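CPXV018 protein (Cowpox virus, PDB 4FFE) probably acts as a secreted, MHC class I-like decoy that binds the immune receptor NKG2D and so aids viral immune evasion. Local coordinates at residues A6-L11 against D78-Y83; L11-S16 against V70-P75. One frame throughout, in Å; residues are numbered along the deposited sequence.

Contact 1. Residues A6-L11 against D78-Y83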
loop_
_atom_site.group_PDB
_atom_site.type_symbol
_atom_site.label_atom_id
_atom_site.label_comp_id
_atom_site.label_asym_id
_atom_site.label_seq_id
_atom_site.Cartn_x
_atom_site.Cartn_y
_atom_site.Cartn_z
ATOM N N ALA A 6 -3.417 2.184 7.269
ATOM C CA ALA A 6 -2.173 2.477 6.568
ATOM C C ALA A 6 -1.751 1.337 5.650
ATOM O O ALA A 6 -1.866 0.163 6.004
ATOM C CB ALA A 6 -1.066 2.790 7.566
ATOM N N PHE A 7 -1.264 1.699 4.468
ATOM C CA PHE A 7 -0.782 0.731 3.491
ATOM C C PHE A 7 0.695 0.970 3.205
ATOM O O PHE A 7 1.089 2.065 2.798
ATOM C CB PHE A 7 -1.577 0.839 2.190
ATOM C CG PHE A 7 -3.033 0.490 2.332
ATOM C CD1 PHE A 7 -3.935 1.410 2.841
ATOM C CD2 PHE A 7 -3.499 -0.757 1.948
ATOM C CE1 PHE A 7 -5.278 1.090 2.973
ATOM C CE2 PHE A 7 -4.839 -1.085 2.075
ATOM C CZ PHE A 7 -5.730 -0.160 2.588
ATOM N N ASN A 8 1.512 -0.052 3.426
ATOM C CA ASN A 8 2.935 0.045 3.127
ATOM C C ASN A 8 3.301 -0.766 1.889
ATOM O O ASN A 8 3.422 -1.987 1.955
ATOM C CB ASN A 8 3.772 -0.413 4.324
ATOM C CG ASN A 8 5.231 -0.016 4.197
ATOM O OD1 ASN A 8 5.556 0.984 3.564
ATOM N ND2 ASN A 8 6.116 -0.801 4.798
ATOM N N PHE A 9 3.465 -0.080 0.760
ATOM C CA PHE A 9 3.827 -0.731 -0.495
ATOM C C PHE A 9 5.341 -0.795 -0.646
ATOM O O PHE A 9 6.023 0.223 -0.544
ATOM C CB PHE A 9 3.253 0.032 -1.692
ATOM C CG PHE A 9 1.751 0.061 -1.744
ATOM C CD1 PHE A 9 1.035 0.989 -1.004
ATOM C CD2 PHE A 9 1.056 -0.822 -2.552
ATOM C CE1 PHE A 9 -0.351 1.022 -1.060
ATOM C CE2 PHE A 9 -0.325 -0.793 -2.612
ATOM C CZ PHE A 9 -1.029 0.130 -1.864
ATOM N N ASN A 10 5.863 -1.989 -0.900
ATOM C CA ASN A 10 7.287 -2.151 -1.169
ATOM C C ASN A 10 7.562 -2.922 -2.451
ATOM O O ASN A 10 7.079 -4.041 -2.631
ATOM C CB ASN A 10 7.994 -2.835 0.005
ATOM C CG ASN A 10 8.429 -1.856 1.071
ATOM O OD1 ASN A 10 7.798 -1.743 2.122
ATOM N ND2 ASN A 10 9.516 -1.138 0.805
ATOM N N LEU A 11 8.337 -2.313 -3.341
ATOM C CA LEU A 11 8.796 -2.986 -4.549
ATOM C C LEU A 11 10.302 -3.197 -4.486
ATOM O O LEU A 11 11.072 -2.239 -4.386
ATOM C CB LEU A 11 8.437 -2.177 -5.796
ATOM C CG LEU A 11 8.978 -2.726 -7.121
ATOM C CD1 LEU A 11 8.437 -4.125 -7.395
ATOM C CD2 LEU A 11 8.646 -1.787 -8.270
ATOM N N ASP A 78 15.111 -0.803 -3.640
ATOM C CA ASP A 78 13.916 -0.963 -2.823
ATOM C C ASP A 78 13.082 0.314 -2.845
ATOM O O ASP A 78 13.511 1.357 -2.354
ATOM C CB ASP A 78 14.287 -1.335 -1.385
ATOM C CG ASP A 78 13.074 -1.672 -0.537
ATOM O OD1 ASP A 78 12.041 -2.079 -1.109
ATOM O OD2 ASP A 78 13.155 -1.534 0.702
ATOM N N LEU A 79 11.890 0.223 -3.422
ATOM C CA LEU A 79 11.008 1.375 -3.549
ATOM C C LEU A 79 9.828 1.240 -2.594
ATOM O O LEU A 79 9.132 0.222 -2.590
ATOM C CB LEU A 79 10.512 1.507 -4.991
ATOM C CG LEU A 79 11.599 1.696 -6.055
ATOM C CD1 LEU A 79 11.078 1.351 -7.436
ATOM C CD2 LEU A 79 12.101 3.123 -6.037
ATOM N N THR A 80 9.608 2.270 -1.785
ATOM C CA THR A 80 8.528 2.246 -0.809
ATOM C C THR A 80 7.521 3.363 -1.065
ATOM O O THR A 80 7.894 4.500 -1.355
ATOM C CB THR A 80 9.066 2.362 0.632
ATOM O OG1 THR A 80 10.102 1.397 0.839
ATOM C CG2 THR A 80 7.951 2.131 1.647
ATOM N N TYR A 81 6.243 3.021 -0.974
ATOM C CA TYR A 81 5.176 4.010 -1.023
ATOM C C TYR A 81 4.234 3.770 0.145
ATOM O O TYR A 81 3.644 2.697 0.271
ATOM C CB TYR A 81 4.418 3.939 -2.351
ATOM C CG TYR A 81 3.226 4.871 -2.435
ATOM C CD1 TYR A 81 3.373 6.240 -2.249
ATOM C CD2 TYR A 81 1.958 4.382 -2.710
ATOM C CE1 TYR A 81 2.284 7.096 -2.328
ATOM C CE2 TYR A 81 0.865 5.226 -2.793
ATOM C CZ TYR A 81 1.032 6.581 -2.601
ATOM O OH TYR A 81 -0.059 7.421 -2.684
ATOM N N PHE A 82 4.114 4.769 1.010
ATOM C CA PHE A 82 3.263 4.661 2.183
ATOM C C PHE A 82 2.021 5.520 1.994
ATOM O O PHE A 82 2.111 6.668 1.570
ATOM C CB PHE A 82 4.029 5.090 3.438
ATOM C CG PHE A 82 3.204 5.065 4.694
ATOM C CD1 PHE A 82 3.086 3.904 5.437
ATOM C CD2 PHE A 82 2.553 6.207 5.136
ATOM C CE1 PHE A 82 2.329 3.878 6.595
ATOM C CE2 PHE A 82 1.798 6.188 6.292
ATOM C CZ PHE A 82 1.684 5.022 7.022
ATOM N N TYR A 83 0.860 4.951 2.299
ATOM C CA TYR A 83 -0.397 5.681 2.191
ATOM C C TYR A 83 -1.272 5.422 3.404
ATOM O O TYR A 83 -1.472 4.278 3.806
ATOM C CB TYR A 83 -1.151 5.283 0.924
ATOM C CG TYR A 83 -2.453 6.032 0.754
ATOM C CD1 TYR A 83 -2.463 7.336 0.282
ATOM C CD2 TYR A 83 -3.669 5.439 1.072
ATOM C CE1 TYR A 83 -3.640 8.029 0.128
ATOM C CE2 TYR A 83 -4.858 6.128 0.920
ATOM C CZ TYR A 83 -4.835 7.422 0.446
ATOM O OH TYR A 83 -6.008 8.118 0.287
#

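Contact 2. Residues L11-S16 against V70-P75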
loop_
_atom_site.group_PDB
_atom_site.type_symbol
_atom_site.label_atom_id
_atom_site.label_comp_id
_atom_site.label_asym_id
_atom_site.label_seq_id
_atom_site.Cartn_x
_atom_site.Cartn_y
_atom_site.Cartn_z
ATOM N N LEU A 11 8.337 -2.313 -3.341
ATOM C CA LEU A 11 8.796 -2.986 -4.549
ATOM C C LEU A 11 10.302 -3.197 -4.486
ATOM O O LEU A 11 11.072 -2.239 -4.386
ATOM C CB LEU A 11 8.437 -2.177 -5.796
ATOM C CG LEU A 11 8.978 -2.726 -7.121
ATOM C CD1 LEU A 11 8.437 -4.125 -7.395
ATOM C CD2 LEU A 11 8.646 -1.787 -8.270
ATOM N N GLU A 12 10.716 -4.458 -4.530
ATOM C CA GLU A 12 12.133 -4.795 -4.546
ATOM C C GLU A 12 12.535 -5.229 -5.947
ATOM O O GLU A 12 11.957 -6.159 -6.509
ATOM C CB GLU A 12 12.433 -5.911 -3.543
ATOM C CG GLU A 12 12.056 -5.580 -2.108
ATOM C CD GLU A 12 12.360 -6.714 -1.146
ATOM O OE1 GLU A 12 12.913 -7.742 -1.592
ATOM O OE2 GLU A 12 12.046 -6.577 0.055
ATOM N N ILE A 13 13.522 -4.547 -6.516
ATOM C CA ILE A 13 13.982 -4.874 -7.858
ATOM C C ILE A 13 15.362 -5.523 -7.823
ATOM O O ILE A 13 16.368 -4.857 -7.578
ATOM C CB ILE A 13 14.010 -3.631 -8.767
ATOM C CG1 ILE A 13 12.652 -2.924 -8.738
ATOM C CG2 ILE A 13 14.379 -4.019 -10.191
ATOM C CD1 ILE A 13 12.590 -1.677 -9.590
ATOM N N ASN A 14 15.394 -6.832 -8.056
ATOM C CA ASN A 14 16.646 -7.575 -8.128
ATOM C C ASN A 14 16.968 -7.940 -9.573
ATOM O O ASN A 14 16.523 -8.972 -10.075
ATOM C CB ASN A 14 16.570 -8.842 -7.273
ATOM C CG ASN A 14 16.298 -8.546 -5.811
ATOM O OD1 ASN A 14 17.223 -8.374 -5.017
ATOM N ND2 ASN A 14 15.020 -8.487 -5.447
ATOM N N GLY A 15 17.737 -7.083 -10.236
ATOM C CA GLY A 15 18.045 -7.269 -11.642
ATOM C C GLY A 15 16.831 -6.997 -12.506
ATOM O O GLY A 15 16.478 -5.844 -12.755
ATOM N N SER A 16 16.185 -8.063 -12.965
ATOM C CA SER A 16 14.966 -7.930 -13.750
ATOM C C SER A 16 13.769 -8.495 -12.988
ATOM O O SER A 16 12.620 -8.213 -13.324
ATOM C CB SER A 16 15.110 -8.633 -15.102
ATOM O OG SER A 16 15.034 -10.039 -14.955
ATOM N N VAL A 70 12.447 0.571 -15.583
ATOM C CA VAL A 70 13.601 0.424 -16.456
ATOM C C VAL A 70 14.558 -0.563 -15.794
ATOM O O VAL A 70 14.445 -0.818 -14.594
ATOM C CB VAL A 70 14.302 1.781 -16.678
ATOM C CG1 VAL A 70 13.359 2.754 -17.371
ATOM C CG2 VAL A 70 14.793 2.353 -15.354
ATOM N N PRO A 71 15.486 -1.147 -16.571
ATOM C CA PRO A 71 16.478 -2.036 -15.957
ATOM C C PRO A 71 17.341 -1.296 -14.939
ATOM O O PRO A 71 17.833 -0.200 -15.217
ATOM C CB PRO A 71 17.328 -2.489 -17.148
ATOM C CG PRO A 71 17.078 -1.467 -18.209
ATOM C CD PRO A 71 15.653 -1.073 -18.030
ATOM N N THR A 72 17.512 -1.896 -13.766
ATOM C CA THR A 72 18.248 -1.268 -12.677
ATOM C C THR A 72 19.753 -1.235 -12.935
ATOM O O THR A 72 20.330 -2.193 -13.452
ATOM C CB THR A 72 17.965 -1.970 -11.330
ATOM O OG1 THR A 72 18.845 -1.453 -10.323
ATOM C CG2 THR A 72 18.170 -3.472 -11.452
ATOM N N SER A 73 20.380 -0.118 -12.580
ATOM C CA SER A 73 21.824 0.024 -12.699
ATOM C C SER A 73 22.506 -0.658 -11.519
ATOM O O SER A 73 23.525 -1.331 -11.677
ATOM C CB SER A 73 22.212 1.502 -12.755
ATOM O OG SER A 73 21.669 2.212 -11.656
ATOM N N THR A 74 21.931 -0.474 -10.334
ATOM C CA THR A 74 22.406 -1.140 -9.129
ATOM C C THR A 74 21.766 -2.524 -9.037
ATOM O O THR A 74 20.678 -2.737 -9.567
ATOM C CB THR A 74 22.057 -0.320 -7.869
ATOM O OG1 THR A 74 20.638 -0.143 -7.789
ATOM C CG2 THR A 74 22.730 1.043 -7.918
ATOM N N PRO A 75 22.442 -3.474 -8.369
ATOM C CA PRO A 75 21.904 -4.837 -8.274
ATOM C C PRO A 75 20.611 -4.916 -7.464
ATOM O O PRO A 75 19.840 -5.862 -7.637
ATOM C CB PRO A 75 23.021 -5.605 -7.559
ATOM C CG PRO A 75 23.782 -4.562 -6.815
ATOM C CD PRO A 75 23.749 -3.353 -7.699
#

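Contact 1. Residues A6-L11 against D78-Y83
The side-chain nitrogen ND2 of Asn10 is held by two acceptors on the neighbouring strand, both through weak bonds. Thr80 OG1 lies 2.6 Å from Asn10 ND2, but the N-H is bent away from it (117°); Asp78 OD1, at 3.3 Å from the same Asn10 ND2, is approached somewhat straighter. Asn10 and Thr80 extend alongside one another, while the amide plane of Asn10 is turned 28° from the carboxylate of Asp78. An amide suits this partly exposed place because one NH2 can serve a hydroxyl and a carboxylate together. On the same face, the oxygen of Asn8 reaches the Thr80 methyl, OD1 to CG2 3.3 Å, and the ring of Phe82 reaches the methyl of Ala6, Phe82 CZ to Ala6 CB 3.6 Å. These strands are an antiparallel pair in the middle of the sheet of an MHC class I-like platform, where strand 3-14 meets strand 76-88 and so joins the two halves of the sheet. Phe7 with Tyr83, Phe9 with Tyr81 and Leu11 with Leu79 are the hydrogen-bonded pairs, the bond from Leu79 N to Leu11 O being almost perfectly straight. Their side chains form the opposite, largely apolar and aromatic face, toward helices 52-65 and 114-127. Phe9 has CG anti to its carbonyl carbon (chi1 -64°), a turn that brings the ring edge to a backbone oxygen, CD1 to Tyr81 O 3.4 Å. Its ring meets that of Tyr81 obliquely, Phe9 CD1 to Tyr81 CD2 3.9 Å, and Phe63 packs against Phe9 too. Tyrosine combines a broad apolar ring with a polar end, and Tyr81 OH is hydrogen-bonded to Gln96. Leu11 and Leu79 extend this buried layer side by side, Leu11 CD2 to Leu79 CD1 4.1 Å.

Contact 2. Residues L11-S16 against V70-P75
The flat peptide carbonyl of Gly15 is met at its oxygen end by the methyl of Thr72, Gly15 O to Thr72 CG2 3.2 Å; the methyl comes from the alpha-carbon side and does not lie over a face. The same methyl also rests near the glycine alpha carbon, Thr72 CG2 to Gly15 CA 3.8 Å. From the other segment's last residue, the carbonyl oxygen of Pro75 approaches the preceding backbone: Pro75 O lies 3.6 Å from Gly15 N, without a hydrogen bond between them, and close to the alpha carbon of Asn14. The touching is thus almost wholly van der Waals. Thr72 has OG1 anti to its backbone N (chi1 172°), which turns the hydroxyl toward its own loop, where it bonds to Thr74 O at a modelled distance too short to be trusted in detail, and presents CG2 to the glycine backbone. Threonine suits the place because it carries both a hydroxyl and a methyl on CB. Here strand 3-14 ends and turns into strand 17-26, a beta hairpin of the platform sheet, and the loop that leaves helix 52-65 for strand 76-88 passes over that turn. Gly15 has positive phi (72°), a conformation that a residue without a side chain adopts readily. Deeper in, Ile13 points toward the loop, and its side chain and that of Thr72 pass each other head to tail, with Ile13 CG2 to Thr72 CG2 at 4.0 Å; the branched, apolar isoleucine fits this buried position and also touches Asn114. A weak hydrogen bond from Arg69 to Ser16 O adds a second tie between the loop and the hairpin.

From the N terminus the chain runs up strand 3-14, whose residues 6-11 serve contact 1 and whose end, from the shared Leu11 onward, leads into contact 2. It then turns through the hairpin, crosses the strands of the first half-sheet, follows helix 52-65 and comes back in the loop 70-75, where contact 2 closes the inner loop. Strand 76-88 follows at once, and residues 78-83 close the outer loop, so contact 2 is nested inside contact 1. Contact 1 ties the two halves of the sheet together; contact 2 brings the post-helix loop to the sheet's end. They touch where Leu79 packs on Ile13 and Asp78 on Glu12.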